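Local coordinates for pyruvate kinase (Cryptosporidium parvum, PDB 6P0Y), which probably catalyses the last step of glycolysis, passing the phosphoryl group of phosphoenolpyruvate to ADP to yield pyruvate and ATP, at residues 45-50 with 69-74; 49-54 with 358-363; 73-78 with 104-109; 266-271 with 289-294. One frame throughout, in Å; residues are numbered along the deposited sequence.

Interaction 1 (45-50 with 69-74); sequences KTQIIC and GMSVAR. With ADP (adenosine-5'-diphosphate), chain C.
With chi1 at -47°, S71 holds OG beside its own backbone N and facing Q47 and I48, while Q47, bent at chi2 (-79°), turns OE1 back to that hydroxyl. S71 OG donates to Q47 OE1 (2.6 Å) and accepts from I48 N (2.9 Å) along an almost straight line, 170° at the hydrogen. The other end of the amide, Q47 NE2, is taken by V469 O and A466 O, which should fix its rotation. I48 O is gripped twice: S71 N lies 2.8 Å away in the carbonyl plane, and V72 N stands at 3.2 Å, tilted from it. Further on, the parallel pairing becomes regular, with C50 N bound to V72 O and R74 N to C50 O. On one face of the sheet I49 and V72 run side by side, CG1 to CB 3.9 Å, and I49 CG2 rests 3.7 Å from R74 CB. C50 CB lies on the other face, 3.5 Å from M70 SD. The extended chain of R74 carries its guanidinium out from the strand toward the nucleotide, where NH1 donates to ADP O1A (3.2 Å); D109 holds the same guanidinium by a salt bridge. G69, of positive phi, ends helix 59-68 in a Schellman motif. Strand 47-51, helix 59-68 and strand 72-76 form the beta-alpha-beta crossover that opens a TIM barrel, with the ADP site at the C-terminal ends of its strands.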
# COMPACT_ATOMS: atom_id res chain seq x y z
N LYS A 45 -0.97 -5.00 -28.25
CA LYS A 45 -2.09 -4.09 -27.89
C LYS A 45 -1.76 -2.66 -28.31
O LYS A 45 -2.70 -1.94 -28.71
CB LYS A 45 -2.40 -4.23 -26.40
CG LYS A 45 -3.13 -5.52 -26.03
CD LYS A 45 -3.10 -5.86 -24.56
CE LYS A 45 -1.85 -6.58 -24.11
NZ LYS A 45 -1.63 -7.85 -24.84
N THR A 46 -0.49 -2.25 -28.23
CA THR A 46 -0.01 -0.94 -28.73
C THR A 46 -0.44 -0.79 -30.19
O THR A 46 -0.15 -1.71 -30.99
CB THR A 46 1.51 -0.78 -28.58
OG1 THR A 46 1.87 -1.00 -27.22
CG2 THR A 46 1.99 0.58 -29.01
N GLN A 47 -1.14 0.30 -30.52
CA GLN A 47 -1.60 0.61 -31.90
C GLN A 47 -0.41 1.14 -32.70
O GLN A 47 0.52 1.68 -32.07
CB GLN A 47 -2.75 1.63 -31.85
CG GLN A 47 -3.97 1.15 -31.07
CD GLN A 47 -4.84 0.19 -31.83
OE1 GLN A 47 -4.43 -0.43 -32.81
NE2 GLN A 47 -6.08 0.06 -31.38
N ILE A 48 -0.43 0.97 -34.02
CA ILE A 48 0.66 1.39 -34.95
C ILE A 48 0.09 2.35 -35.99
O ILE A 48 -0.88 1.97 -36.67
CB ILE A 48 1.33 0.16 -35.59
CG1 ILE A 48 1.86 -0.81 -34.54
CG2 ILE A 48 2.42 0.60 -36.56
CD1 ILE A 48 2.48 -2.08 -35.11
N ILE A 49 0.67 3.55 -36.10
CA ILE A 49 0.41 4.52 -37.20
C ILE A 49 1.49 4.30 -38.27
O ILE A 49 2.68 4.29 -37.91
CB ILE A 49 0.41 5.97 -36.68
CG1 ILE A 49 -0.71 6.20 -35.66
CG2 ILE A 49 0.33 6.97 -37.83
CD1 ILE A 49 -0.62 7.52 -34.91
N CYS A 50 1.08 4.13 -39.53
CA CYS A 50 1.98 4.07 -40.71
C CYS A 50 1.77 5.33 -41.56
O CYS A 50 0.62 5.57 -42.00
CB CYS A 50 1.72 2.82 -41.54
SG CYS A 50 1.99 1.29 -40.62
N GLY A 69 0.39 -5.09 -39.29
CA GLY A 69 -0.31 -4.59 -38.08
C GLY A 69 -0.60 -3.10 -38.07
O GLY A 69 -0.60 -2.52 -36.97
N MET A 70 -0.89 -2.48 -39.23
CA MET A 70 -1.24 -1.04 -39.32
C MET A 70 -2.61 -0.81 -38.67
O MET A 70 -3.58 -1.46 -39.11
CB MET A 70 -1.28 -0.54 -40.77
CG MET A 70 -1.55 0.95 -40.89
SD MET A 70 -1.43 1.62 -42.58
CE MET A 70 -2.67 0.64 -43.42
N SER A 71 -2.67 0.07 -37.67
CA SER A 71 -3.92 0.53 -37.00
C SER A 71 -4.48 1.75 -37.73
O SER A 71 -5.72 1.82 -37.90
CB SER A 71 -3.67 0.85 -35.55
OG SER A 71 -2.94 -0.18 -34.91
N VAL A 72 -3.61 2.68 -38.12
CA VAL A 72 -4.00 4.01 -38.67
C VAL A 72 -3.07 4.38 -39.84
O VAL A 72 -1.85 4.12 -39.72
CB VAL A 72 -3.96 5.09 -37.57
CG1 VAL A 72 -4.02 6.50 -38.13
CG2 VAL A 72 -5.07 4.87 -36.55
N ALA A 73 -3.63 4.95 -40.90
CA ALA A 73 -2.91 5.49 -42.08
C ALA A 73 -2.77 7.01 -41.92
O ALA A 73 -3.81 7.68 -41.73
CB ALA A 73 -3.63 5.13 -43.35
N ARG A 74 -1.54 7.52 -41.97
CA ARG A 74 -1.22 8.97 -41.77
C ARG A 74 -0.92 9.61 -43.13
O ARG A 74 -0.02 9.11 -43.84
CB ARG A 74 -0.04 9.13 -40.81
CG ARG A 74 0.41 10.57 -40.61
CD ARG A 74 1.35 10.70 -39.42
NE ARG A 74 2.02 11.99 -39.34
CZ ARG A 74 3.16 12.30 -39.95
NH1 ARG A 74 3.79 11.42 -40.72
NH2 ARG A 74 3.67 13.51 -39.80
PB ADP C . 8.68 14.93 -42.47
O1B ADP C . 8.57 16.04 -43.50
O2B ADP C . 9.99 14.16 -42.75
O3B ADP C . 8.58 15.38 -41.05
PA ADP C . 7.23 12.43 -42.37
O1A ADP C . 5.95 12.00 -43.06
O2A ADP C . 7.29 12.29 -40.90
O3A ADP C . 7.47 13.94 -42.80
O5' ADP C . 8.49 11.73 -43.08
C5' ADP C . 8.50 10.68 -44.06
C4' ADP C . 9.15 11.14 -45.35
O4' ADP C . 8.57 10.42 -46.46
C3' ADP C . 9.02 12.62 -45.69
O3' ADP C . 10.15 13.36 -45.22
C2' ADP C . 8.98 12.62 -47.21
O2' ADP C . 10.29 12.61 -47.77
C1' ADP C . 8.23 11.31 -47.50
N9 ADP C . 6.77 11.44 -47.54
C8 ADP C . 5.90 11.36 -46.49
N7 ADP C . 4.64 11.52 -46.83
C5 ADP C . 4.69 11.72 -48.20
C6 ADP C . 3.69 11.95 -49.16
N6 ADP C . 2.38 12.00 -48.88
N1 ADP C . 4.08 12.13 -50.44
C2 ADP C . 5.38 12.06 -50.74
N3 ADP C . 6.41 11.83 -49.92
C4 ADP C . 6.00 11.67 -48.65

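Interaction 2 (49-54 with 358-363); sequences ICTIGP and CVMLSG. With ADP (adenosine-5'-diphosphate), chain C.
L361 O is gripped by one residue through two atoms: T51 N and T51 OG1 both donate to it, each at 2.9 Å. A chi1 of -58° swings OG1 back beside the backbone N of T51, allowing the hydroxyl and the amide to share that carbonyl. R74 NH1 also binds T51 OG1, so the threonine ties the strand pair to an ADP-binding arginine. Upstream, the two strands are joined by I49 N to V359 O (175° at the hydrogen) and L361 N to I49 O. I49 spreads its branches along the neighbouring strand: CG1 meets C358 SG at 3.6 Å and CG2 meets M360 CG at 3.7 Å. C50 SG and L361 CD1 form a looser contact, 4.1 Å, on the opposite face. The nucleotide lies at this end of the pair: T51 CG2 faces the alpha-phosphate, and P54 CD touches N3 of the ADP adenine at 3.5 Å. S362 stands at the N-cap position of helix 363-366, though its side chain makes no capping bond. Here the first and last strands of the eight-stranded barrel meet and close it. V375 of helix 371-387 packs outside on C50 and L361, and strand 72-76 flanks 47-51 on its other edge.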
# COMPACT_ATOMS: atom_id res chain seq x y z
N ILE A 49 0.67 3.55 -36.10
CA ILE A 49 0.41 4.52 -37.20
C ILE A 49 1.49 4.30 -38.27
O ILE A 49 2.68 4.29 -37.91
CB ILE A 49 0.41 5.97 -36.68
CG1 ILE A 49 -0.71 6.20 -35.66
CG2 ILE A 49 0.33 6.97 -37.83
CD1 ILE A 49 -0.62 7.52 -34.91
N CYS A 50 1.08 4.13 -39.53
CA CYS A 50 1.98 4.07 -40.71
C CYS A 50 1.77 5.33 -41.56
O CYS A 50 0.62 5.57 -42.00
CB CYS A 50 1.72 2.82 -41.54
SG CYS A 50 1.99 1.29 -40.62
N THR A 51 2.84 6.11 -41.75
CA THR A 51 2.87 7.27 -42.68
C THR A 51 2.88 6.72 -44.11
O THR A 51 3.82 5.97 -44.44
CB THR A 51 4.07 8.18 -42.41
OG1 THR A 51 3.99 8.64 -41.05
CG2 THR A 51 4.12 9.37 -43.34
N ILE A 52 1.86 7.06 -44.90
CA ILE A 52 1.67 6.57 -46.30
C ILE A 52 2.40 7.53 -47.24
O ILE A 52 2.21 8.75 -47.11
CB ILE A 52 0.18 6.42 -46.65
CG1 ILE A 52 -0.58 5.62 -45.59
CG2 ILE A 52 0.00 5.81 -48.03
CD1 ILE A 52 0.08 4.32 -45.20
N GLY A 53 3.22 6.98 -48.15
CA GLY A 53 3.98 7.74 -49.15
C GLY A 53 4.34 6.86 -50.36
O GLY A 53 3.81 5.76 -50.51
N PRO A 54 5.24 7.34 -51.25
CA PRO A 54 5.63 6.59 -52.45
C PRO A 54 5.97 5.10 -52.24
O PRO A 54 5.59 4.31 -53.09
CB PRO A 54 6.89 7.35 -52.90
CG PRO A 54 6.60 8.78 -52.50
CD PRO A 54 5.88 8.66 -51.18
N CYS A 358 0.32 4.08 -28.56
CA CYS A 358 0.44 4.11 -30.03
C CYS A 358 1.87 4.50 -30.42
O CYS A 358 2.43 5.40 -29.76
CB CYS A 358 -0.58 5.10 -30.58
SG CYS A 358 -0.98 4.87 -32.33
N VAL A 359 2.42 3.85 -31.44
CA VAL A 359 3.76 4.16 -32.02
C VAL A 359 3.54 4.57 -33.48
O VAL A 359 2.42 4.39 -33.98
CB VAL A 359 4.74 2.97 -31.89
CG1 VAL A 359 5.20 2.78 -30.45
CG2 VAL A 359 4.16 1.67 -32.43
N MET A 360 4.56 5.14 -34.13
CA MET A 360 4.42 5.70 -35.50
C MET A 360 5.67 5.39 -36.34
O MET A 360 6.79 5.58 -35.84
CB MET A 360 4.22 7.22 -35.46
CG MET A 360 3.78 7.81 -36.78
SD MET A 360 3.18 9.51 -36.63
CE MET A 360 4.69 10.42 -36.93
N LEU A 361 5.44 4.95 -37.58
CA LEU A 361 6.48 4.81 -38.63
C LEU A 361 6.32 5.98 -39.62
O LEU A 361 5.18 6.25 -40.05
CB LEU A 361 6.30 3.45 -39.31
CG LEU A 361 6.52 2.25 -38.39
CD1 LEU A 361 5.60 1.11 -38.77
CD2 LEU A 361 7.97 1.80 -38.41
N SER A 362 7.43 6.65 -39.93
CA SER A 362 7.50 7.85 -40.80
C SER A 362 8.22 7.49 -42.10
O SER A 362 7.55 6.94 -42.99
CB SER A 362 8.15 8.99 -40.06
OG SER A 362 7.31 9.44 -39.00
N GLY A 363 9.53 7.74 -42.18
CA GLY A 363 10.37 7.39 -43.35
C GLY A 363 10.38 5.89 -43.61
O GLY A 363 10.48 5.51 -44.80
PB ADP C . 8.68 14.93 -42.47
O1B ADP C . 8.57 16.04 -43.50
O2B ADP C . 9.99 14.16 -42.75
O3B ADP C . 8.58 15.38 -41.05
PA ADP C . 7.23 12.43 -42.37
O1A ADP C . 5.95 12.00 -43.06
O2A ADP C . 7.29 12.29 -40.90
O3A ADP C . 7.47 13.94 -42.80
O5' ADP C . 8.49 11.73 -43.08
C5' ADP C . 8.50 10.68 -44.06
C4' ADP C . 9.15 11.14 -45.35
O4' ADP C . 8.57 10.42 -46.46
C3' ADP C . 9.02 12.62 -45.69
O3' ADP C . 10.15 13.36 -45.22
C2' ADP C . 8.98 12.62 -47.21
O2' ADP C . 10.29 12.61 -47.77
C1' ADP C . 8.23 11.31 -47.50
N9 ADP C . 6.77 11.44 -47.54
C8 ADP C . 5.90 11.36 -46.49
N7 ADP C . 4.64 11.52 -46.83
C5 ADP C . 4.69 11.72 -48.20
C6 ADP C . 3.69 11.95 -49.16
N6 ADP C . 2.38 12.00 -48.88
N1 ADP C . 4.08 12.13 -50.44
C2 ADP C . 5.38 12.06 -50.74
N3 ADP C . 6.41 11.83 -49.92
C4 ADP C . 6.00 11.67 -48.65

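Interaction 3 (73-78 with 104-109); sequences ARLNFS and VGIMLD. With K (potassium ion), chain E; ADP (adenosine-5'-diphosphate), chain C.
Strands 73-76 and 105-109 run parallel at 19°, pairing A73 with I106, R74 with M107, L75 with L108 and N76 with D109 through an unbroken series of backbone bonds that ends at F77 N to D109 O. The side chains of N76 and D109 share a face and leave the backbone alike, CG anti to the backbone N in both, and so reach one potassium ion together: N76 OD1 coordinates it at 2.8 Å and D109 OD1 at 2.9 Å. S78 OG, which also bonds to E114, adds a third ligand at 2.8 Å, and T110 O a fourth. N76 OD1 accepts from S78 N as well, an Asx turn that helps to place S78 at the metal. The amide's other end, N76 ND2, donates to ADP O1A (3.0 Å, 171° at the hydrogen). D109 divides its carboxylate: OD2 receives R74 NE at 2.7 Å, with a weak second bond from NH2. OD2 lies at the guanidinium edge, close to its plane, but is itself met from above the carboxylate plane, the two planes being nearly perpendicular; K270 adds another salt bridge. On the other face L108 CD1 sits over the F77 ring, 3.8 Å from its centroid, a CH-pi contact. Helix 82-97 covers A73 and I106, while F224 of helix 215-226 packs on L75, F77 and L108. Strand 232-235 borders 105-109 on its far edge, its A234 touching M107 and D109.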
# COMPACT_ATOMS: atom_id res chain seq x y z
N ALA A 73 -3.63 4.95 -40.90
CA ALA A 73 -2.91 5.49 -42.08
C ALA A 73 -2.77 7.01 -41.92
O ALA A 73 -3.81 7.68 -41.73
CB ALA A 73 -3.63 5.13 -43.35
N ARG A 74 -1.54 7.52 -41.97
CA ARG A 74 -1.22 8.97 -41.77
C ARG A 74 -0.92 9.61 -43.13
O ARG A 74 -0.02 9.11 -43.84
CB ARG A 74 -0.04 9.13 -40.81
CG ARG A 74 0.41 10.57 -40.61
CD ARG A 74 1.35 10.70 -39.42
NE ARG A 74 2.02 11.99 -39.34
CZ ARG A 74 3.16 12.30 -39.95
NH1 ARG A 74 3.79 11.42 -40.72
NH2 ARG A 74 3.67 13.51 -39.80
N LEU A 75 -1.67 10.66 -43.46
CA LEU A 75 -1.43 11.56 -44.62
C LEU A 75 -0.79 12.85 -44.09
O LEU A 75 -1.50 13.66 -43.48
CB LEU A 75 -2.75 11.82 -45.35
CG LEU A 75 -3.54 10.56 -45.71
CD1 LEU A 75 -4.90 10.91 -46.28
CD2 LEU A 75 -2.75 9.69 -46.68
N ASN A 76 0.52 12.98 -44.29
CA ASN A 76 1.30 14.19 -43.92
C ASN A 76 1.09 15.22 -45.03
O ASN A 76 1.72 15.07 -46.10
CB ASN A 76 2.76 13.84 -43.68
CG ASN A 76 3.57 15.00 -43.15
OD1 ASN A 76 3.05 16.09 -42.97
ND2 ASN A 76 4.85 14.76 -42.88
N PHE A 77 0.25 16.23 -44.79
CA PHE A 77 -0.15 17.27 -45.78
C PHE A 77 0.94 18.35 -45.91
O PHE A 77 0.70 19.36 -46.59
CB PHE A 77 -1.52 17.85 -45.43
CG PHE A 77 -2.68 17.14 -46.09
CD1 PHE A 77 -2.74 15.75 -46.12
CD2 PHE A 77 -3.72 17.86 -46.67
CE1 PHE A 77 -3.81 15.10 -46.71
CE2 PHE A 77 -4.78 17.21 -47.26
CZ PHE A 77 -4.83 15.83 -47.29
N SER A 78 2.10 18.14 -45.28
CA SER A 78 3.36 18.86 -45.56
C SER A 78 3.92 18.38 -46.90
O SER A 78 4.75 19.11 -47.49
CB SER A 78 4.36 18.67 -44.46
OG SER A 78 3.83 19.11 -43.22
N VAL A 104 -9.02 0.18 -40.28
CA VAL A 104 -7.89 1.12 -40.51
C VAL A 104 -8.39 2.56 -40.36
O VAL A 104 -9.24 2.97 -41.16
CB VAL A 104 -7.25 0.88 -41.89
CG1 VAL A 104 -6.26 1.97 -42.27
CG2 VAL A 104 -6.59 -0.49 -41.95
N GLY A 105 -7.88 3.27 -39.35
CA GLY A 105 -8.14 4.71 -39.16
C GLY A 105 -7.34 5.54 -40.14
O GLY A 105 -6.25 5.07 -40.55
N ILE A 106 -7.85 6.71 -40.53
CA ILE A 106 -7.18 7.63 -41.48
C ILE A 106 -6.99 8.99 -40.79
O ILE A 106 -8.00 9.57 -40.34
CB ILE A 106 -7.96 7.75 -42.80
CG1 ILE A 106 -8.41 6.37 -43.30
CG2 ILE A 106 -7.13 8.50 -43.84
CD1 ILE A 106 -8.98 6.35 -44.70
N MET A 107 -5.74 9.44 -40.73
CA MET A 107 -5.29 10.64 -39.98
C MET A 107 -4.75 11.67 -40.98
O MET A 107 -3.88 11.29 -41.79
CB MET A 107 -4.19 10.23 -38.98
CG MET A 107 -3.39 11.39 -38.42
SD MET A 107 -2.13 10.81 -37.26
CE MET A 107 -3.12 10.60 -35.78
N LEU A 108 -5.27 12.90 -40.93
CA LEU A 108 -4.72 14.07 -41.66
C LEU A 108 -3.78 14.83 -40.72
O LEU A 108 -4.28 15.39 -39.72
CB LEU A 108 -5.84 14.97 -42.18
CG LEU A 108 -5.39 16.10 -43.12
CD1 LEU A 108 -6.48 16.48 -44.10
CD2 LEU A 108 -4.93 17.33 -42.34
N ASP A 109 -2.49 14.85 -41.03
CA ASP A 109 -1.45 15.59 -40.27
C ASP A 109 -1.24 16.94 -40.96
O ASP A 109 -0.71 16.95 -42.09
CB ASP A 109 -0.18 14.74 -40.16
CG ASP A 109 0.83 15.25 -39.14
OD1 ASP A 109 1.12 16.46 -39.15
OD2 ASP A 109 1.33 14.43 -38.36
K K E . 2.88 17.97 -40.89
PB ADP C . 8.68 14.93 -42.47
O1B ADP C . 8.57 16.04 -43.50
O2B ADP C . 9.99 14.16 -42.75
O3B ADP C . 8.58 15.38 -41.05
PA ADP C . 7.23 12.43 -42.37
O1A ADP C . 5.95 12.00 -43.06
O2A ADP C . 7.29 12.29 -40.90
O3A ADP C . 7.47 13.94 -42.80
O5' ADP C . 8.49 11.73 -43.08
C5' ADP C . 8.50 10.68 -44.06
C4' ADP C . 9.15 11.14 -45.35
O4' ADP C . 8.57 10.42 -46.46
C3' ADP C . 9.02 12.62 -45.69
O3' ADP C . 10.15 13.36 -45.22
C2' ADP C . 8.98 12.62 -47.21
O2' ADP C . 10.29 12.61 -47.77
C1' ADP C . 8.23 11.31 -47.50
N9 ADP C . 6.77 11.44 -47.54
C8 ADP C . 5.90 11.36 -46.49
N7 ADP C . 4.64 11.52 -46.83
C5 ADP C . 4.69 11.72 -48.20
C6 ADP C . 3.69 11.95 -49.16
N6 ADP C . 2.38 12.00 -48.88
N1 ADP C . 4.08 12.13 -50.44
C2 ADP C . 5.38 12.06 -50.74
N3 ADP C . 6.41 11.83 -49.92
C4 ADP C . 6.00 11.67 -48.65

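Interaction 4 (266-271 with 289-294); sequences KIISKI and GIMVAR
M291 fills the close-packed face of this strand pair, wedged between I268 and K270. Its chain starts anti to the backbone N (chi1 -160°) and bends at chi3, which turns the methyl back to I268: CE comes 3.5 Å from I268 CG2, the two side chains crossing at about a right angle. K270 instead runs alongside M291, pointing the same way, with CG 3.6 Å from M291 CB and 3.8 Å from SD. Beside them G289, with no side chain, leaves its CA to I268 CD1 at 3.8 Å. These are the fifth and sixth strands of the TIM barrel, joined through helices 274-278 and 280-286, and M291 and K270 are on its interior face. K270 carries its NZ onward to S236 and to D109, a ligand of the bound potassium ion. The face toward the helices is looser: I290 CD1 approaches S269 CB only to 4.0 Å, and I271 CG1 stays 4.3 Å from I290 CG2. F280 and I283 of helix 280-286 pack over this side, and S269 OG bonds to S287 OG. Along the strands the backbone bonds vary too: M291 N to S269 O (3.0 Å) and I271 N to M291 O are sound, S269 N meets G289 O from above the carbonyl plane, and G289 N reaches I267 O only weakly, at 3.5 Å.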
# COMPACT_ATOMS: atom_id res chain seq x y z
N LYS A 266 -11.58 13.10 -34.54
CA LYS A 266 -10.84 13.26 -33.26
C LYS A 266 -9.64 14.18 -33.49
O LYS A 266 -8.96 14.03 -34.52
CB LYS A 266 -10.39 11.90 -32.71
CG LYS A 266 -11.42 10.78 -32.72
CD LYS A 266 -12.12 10.58 -31.39
CE LYS A 266 -13.16 9.48 -31.46
NZ LYS A 266 -14.08 9.65 -32.61
N ILE A 267 -9.40 15.10 -32.56
CA ILE A 267 -8.28 16.08 -32.62
C ILE A 267 -7.13 15.55 -31.76
O ILE A 267 -7.29 15.49 -30.54
CB ILE A 267 -8.74 17.48 -32.16
CG1 ILE A 267 -9.88 18.01 -33.03
CG2 ILE A 267 -7.56 18.45 -32.12
CD1 ILE A 267 -10.51 19.28 -32.51
N ILE A 268 -6.02 15.18 -32.41
CA ILE A 268 -4.76 14.75 -31.74
C ILE A 268 -3.78 15.93 -31.80
O ILE A 268 -3.26 16.21 -32.89
CB ILE A 268 -4.19 13.47 -32.39
CG1 ILE A 268 -5.28 12.44 -32.69
CG2 ILE A 268 -3.08 12.88 -31.53
CD1 ILE A 268 -6.07 12.00 -31.47
N SER A 269 -3.58 16.63 -30.68
CA SER A 269 -2.69 17.81 -30.57
C SER A 269 -1.23 17.34 -30.54
O SER A 269 -0.91 16.50 -29.69
CB SER A 269 -3.03 18.65 -29.37
OG SER A 269 -4.35 19.15 -29.47
N LYS A 270 -0.41 17.84 -31.46
CA LYS A 270 1.05 17.55 -31.51
C LYS A 270 1.79 18.62 -30.68
O LYS A 270 1.65 19.82 -31.00
CB LYS A 270 1.53 17.52 -32.96
CG LYS A 270 1.01 16.35 -33.78
CD LYS A 270 1.22 16.51 -35.26
CE LYS A 270 2.68 16.42 -35.66
NZ LYS A 270 2.89 16.86 -37.05
N ILE A 271 2.51 18.19 -29.65
CA ILE A 271 3.39 19.06 -28.82
C ILE A 271 4.78 19.08 -29.48
O ILE A 271 5.51 18.08 -29.32
CB ILE A 271 3.45 18.57 -27.36
CG1 ILE A 271 2.06 18.34 -26.75
CG2 ILE A 271 4.28 19.51 -26.50
CD1 ILE A 271 1.20 19.58 -26.65
N GLY A 289 -6.68 13.28 -27.96
CA GLY A 289 -5.41 12.56 -27.82
C GLY A 289 -4.22 13.49 -27.94
O GLY A 289 -4.45 14.71 -28.16
N ILE A 290 -3.01 12.96 -27.79
CA ILE A 290 -1.74 13.73 -27.80
C ILE A 290 -0.70 12.96 -28.62
O ILE A 290 -0.68 11.72 -28.52
CB ILE A 290 -1.25 13.99 -26.36
CG1 ILE A 290 -2.16 14.97 -25.61
CG2 ILE A 290 0.20 14.45 -26.35
CD1 ILE A 290 -2.20 16.37 -26.20
N MET A 291 0.13 13.69 -29.37
CA MET A 291 1.22 13.15 -30.22
C MET A 291 2.52 13.86 -29.83
O MET A 291 2.53 15.11 -29.85
CB MET A 291 0.89 13.41 -31.69
CG MET A 291 1.65 12.53 -32.67
SD MET A 291 1.01 12.63 -34.37
CE MET A 291 -0.73 12.31 -34.11
N VAL A 292 3.56 13.11 -29.46
CA VAL A 292 4.89 13.69 -29.09
C VAL A 292 5.98 12.97 -29.87
O VAL A 292 5.94 11.73 -29.95
CB VAL A 292 5.15 13.62 -27.57
CG1 VAL A 292 4.17 14.50 -26.80
CG2 VAL A 292 5.12 12.20 -27.05
N ALA A 293 6.92 13.73 -30.44
CA ALA A 293 8.14 13.23 -31.12
C ALA A 293 9.38 13.86 -30.46
O ALA A 293 9.40 15.10 -30.27
CB ALA A 293 8.07 13.56 -32.59
N ARG A 294 10.36 13.02 -30.13
CA ARG A 294 11.68 13.43 -29.57
C ARG A 294 12.35 14.43 -30.53
O ARG A 294 12.92 15.43 -30.05
CB ARG A 294 12.56 12.20 -29.36
CG ARG A 294 13.89 12.48 -28.67
CD ARG A 294 14.51 11.20 -28.15
NE ARG A 294 14.81 10.27 -29.23
CZ ARG A 294 14.58 8.96 -29.21
NH1 ARG A 294 14.02 8.39 -28.15
NH2 ARG A 294 14.90 8.22 -30.25

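How the interactions relate
All four contacts join neighbouring strands of one closed eight-stranded parallel barrel. Interactions 2, 1 and 3 follow one another round its wall: 358-361, 47-51, 72-76 and 105-109 are consecutive, and the centres of successive contacts lie 8 and 11 Å apart. Interaction 4 stands across the barrel, about 13 to 15 Å from the others centre to centre, separated from them by strand 232-235 on one side and 324-326 on the other. Along the chain, interaction 3 starts on the stretch where interaction 1 ends, interaction 4 follows, and interaction 2 closes the circle by joining last strand to first. Inside, M107 packs on M291, and the D109-K270 salt bridge links interactions 3 and 4 beside the potassium and ADP site.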